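Local structure of hypothetical protein lpg0944 (Legionella pneumophila subsp. pneumophila str. Philadelphia 1, 4RXI) at residues A[110-115]-A[134-139]. The protein is of unknown function, but its full-length form is probably a RavJ-like peptidase; this chain is the C-terminal part, with the DUF5617 domain. Sequence-based numbering, arbitrary orientation.
Sequences TSRALV and TLKEQI
Packing of helix 111-119 against the short helix 135-138 rests on V115, whose CB lies 4.3 Å from L135 CB while its CG2 reaches K136 CG at 3.8 Å. With CG1 beside the backbone N (chi1 -60°), V115 turns that branch to the tip of I139, 4.3 Å from its CD1. V115 O is 3.9 Å from L135 CD2, a contact with carbon. Within the all-helical DUF5617 domain, L135, and I139 just past the short helix, pack on F38 of helix 27-42, so helix 135-138 lies between that helix and helix 111-119, while V115 leans on I62 of helix 55-70. Toward solvent, R112 and K136 meet through their methylenes. Chi1 of 171° sets R112 CG anti to the backbone N and so brings it within 3.4 Å of K136 CD. Their charged ends diverge, R112 NE and K136 NZ being 6.6 Å apart, which probably limits like-charge repulsion; K136 NZ has a weak hydrogen bond to T134 OG1 and a long, weak ion pair with D116. Both helices start at a threonine N-cap: A113 N donates to T110 OG1 at 3.1 Å (162°), whereas the equivalent E137 N to T134 OG1 bond is weak at 3.5 Å.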
loop_
_atom_site.group_PDB
_atom_site.type_symbol
_atom_site.label_atom_id
_atom_site.label_comp_id
_atom_site.label_asym_id
_atom_site.label_seq_id
_atom_site.Cartn_x
_atom_site.Cartn_y
_atom_site.Cartn_z
ATOM N N THR A 110 1.374 -10.372 -10.886
ATOM C CA THR A 110 2.690 -9.883 -10.464
ATOM C C THR A 110 2.581 -8.827 -9.371
ATOM O O THR A 110 1.613 -8.068 -9.317
ATOM C CB THR A 110 3.495 -9.288 -11.635
ATOM O OG1 THR A 110 2.954 -8.009 -11.999
ATOM C CG2 THR A 110 3.509 -10.241 -12.841
ATOM N N SER A 111 3.579 -8.772 -8.499
ATOM C CA SER A 111 3.580 -7.777 -7.444
ATOM C C SER A 111 3.828 -6.397 -8.046
ATOM O O SER A 111 3.418 -5.390 -7.492
ATOM C CB SER A 111 4.642 -8.097 -6.394
ATOM O OG SER A 111 5.914 -8.218 -6.998
ATOM N N ARG A 112 4.503 -6.368 -9.187
ATOM C CA ARG A 112 4.758 -5.116 -9.895
ATOM C C ARG A 112 3.463 -4.410 -10.280
ATOM O O ARG A 112 3.307 -3.201 -10.067
ATOM C CB ARG A 112 5.603 -5.390 -11.134
ATOM C CG ARG A 112 5.745 -4.214 -12.061
ATOM C CD ARG A 112 6.628 -4.544 -13.276
ATOM N NE ARG A 112 7.826 -5.306 -12.921
ATOM C CZ ARG A 112 7.954 -6.625 -13.059
ATOM N NH1 ARG A 112 6.956 -7.348 -13.556
ATOM N NH2 ARG A 112 9.083 -7.219 -12.700
ATOM N N ALA A 113 2.527 -5.167 -10.844
ATOM C CA ALA A 113 1.226 -4.609 -11.209
ATOM C C ALA A 113 0.468 -4.162 -9.965
ATOM O O ALA A 113 -0.181 -3.127 -9.979
ATOM C CB ALA A 113 0.404 -5.623 -11.981
ATOM N N LEU A 114 0.533 -4.956 -8.896
ATOM C CA LEU A 114 -0.118 -4.586 -7.630
ATOM C C LEU A 114 0.418 -3.264 -7.067
ATOM O O LEU A 114 -0.358 -2.394 -6.626
ATOM C CB LEU A 114 0.051 -5.711 -6.592
ATOM C CG LEU A 114 -0.585 -5.493 -5.212
ATOM C CD1 LEU A 114 -2.030 -4.962 -5.317
ATOM C CD2 LEU A 114 -0.556 -6.815 -4.422
ATOM N N VAL A 115 1.735 -3.087 -7.048
ATOM C CA VAL A 115 2.234 -1.858 -6.457
ATOM C C VAL A 115 1.990 -0.684 -7.407
ATOM O O VAL A 115 1.895 0.453 -6.958
ATOM C CB VAL A 115 3.727 -1.937 -6.069
ATOM C CG1 VAL A 115 3.949 -3.058 -5.053
ATOM C CG2 VAL A 115 4.592 -2.130 -7.276
ATOM N N THR A 134 8.876 5.673 -8.560
ATOM C CA THR A 134 7.698 4.835 -8.380
ATOM C C THR A 134 7.895 3.875 -7.223
ATOM O O THR A 134 9.023 3.626 -6.779
ATOM C CB THR A 134 7.363 4.027 -9.651
ATOM O OG1 THR A 134 8.396 3.066 -9.892
ATOM C CG2 THR A 134 7.237 4.954 -10.861
ATOM N N LEU A 135 6.788 3.331 -6.737
ATOM C CA LEU A 135 6.821 2.322 -5.692
ATOM C C LEU A 135 7.614 1.078 -6.102
ATOM O O LEU A 135 8.320 0.502 -5.276
ATOM C CB LEU A 135 5.397 1.943 -5.325
ATOM C CG LEU A 135 5.008 1.899 -3.859
ATOM C CD1 LEU A 135 5.701 2.986 -3.045
ATOM C CD2 LEU A 135 3.502 2.037 -3.779
ATOM N N LYS A 136 7.482 0.666 -7.369
ATOM C CA LYS A 136 8.272 -0.436 -7.949
ATOM C C LYS A 136 9.754 -0.293 -7.666
ATOM O O LYS A 136 10.429 -1.244 -7.293
ATOM C CB LYS A 136 8.133 -0.490 -9.475
ATOM C CG LYS A 136 6.790 -0.836 -10.053
ATOM C CD LYS A 136 6.990 -1.148 -11.535
ATOM C CE LYS A 136 6.386 -0.107 -12.474
ATOM N NZ LYS A 136 7.065 1.217 -12.414
ATOM N N GLU A 137 10.261 0.910 -7.909
ATOM C CA GLU A 137 11.688 1.166 -7.817
ATOM C C GLU A 137 12.136 1.205 -6.360
ATOM O O GLU A 137 13.258 0.811 -6.044
ATOM C CB GLU A 137 12.044 2.473 -8.536
ATOM C CG GLU A 137 12.149 2.308 -10.058
ATOM C CD GLU A 137 11.494 3.436 -10.848
ATOM O OE1 GLU A 137 11.778 4.618 -10.561
ATOM O OE2 GLU A 137 10.693 3.137 -11.763
ATOM N N GLN A 138 11.245 1.650 -5.477
ATOM C CA GLN A 138 11.584 1.850 -4.067
ATOM C C GLN A 138 11.578 0.548 -3.271
ATOM O O GLN A 138 12.204 0.446 -2.216
ATOM C CB GLN A 138 10.618 2.848 -3.432
ATOM C CG GLN A 138 10.741 4.261 -3.981
ATOM C CD GLN A 138 9.821 5.248 -3.270
ATOM O OE1 GLN A 138 9.802 5.328 -2.038
ATOM N NE2 GLN A 138 9.053 6.004 -4.048
ATOM N N ILE A 139 10.874 -0.457 -3.771
ATOM C CA ILE A 139 10.762 -1.697 -3.028
ATOM C C ILE A 139 11.771 -2.708 -3.556
ATOM O O ILE A 139 11.775 -3.038 -4.740
ATOM C CB ILE A 139 9.331 -2.242 -3.094
ATOM C CG1 ILE A 139 8.397 -1.296 -2.324
ATOM C CG2 ILE A 139 9.260 -3.637 -2.493
ATOM C CD1 ILE A 139 6.955 -1.751 -2.296
#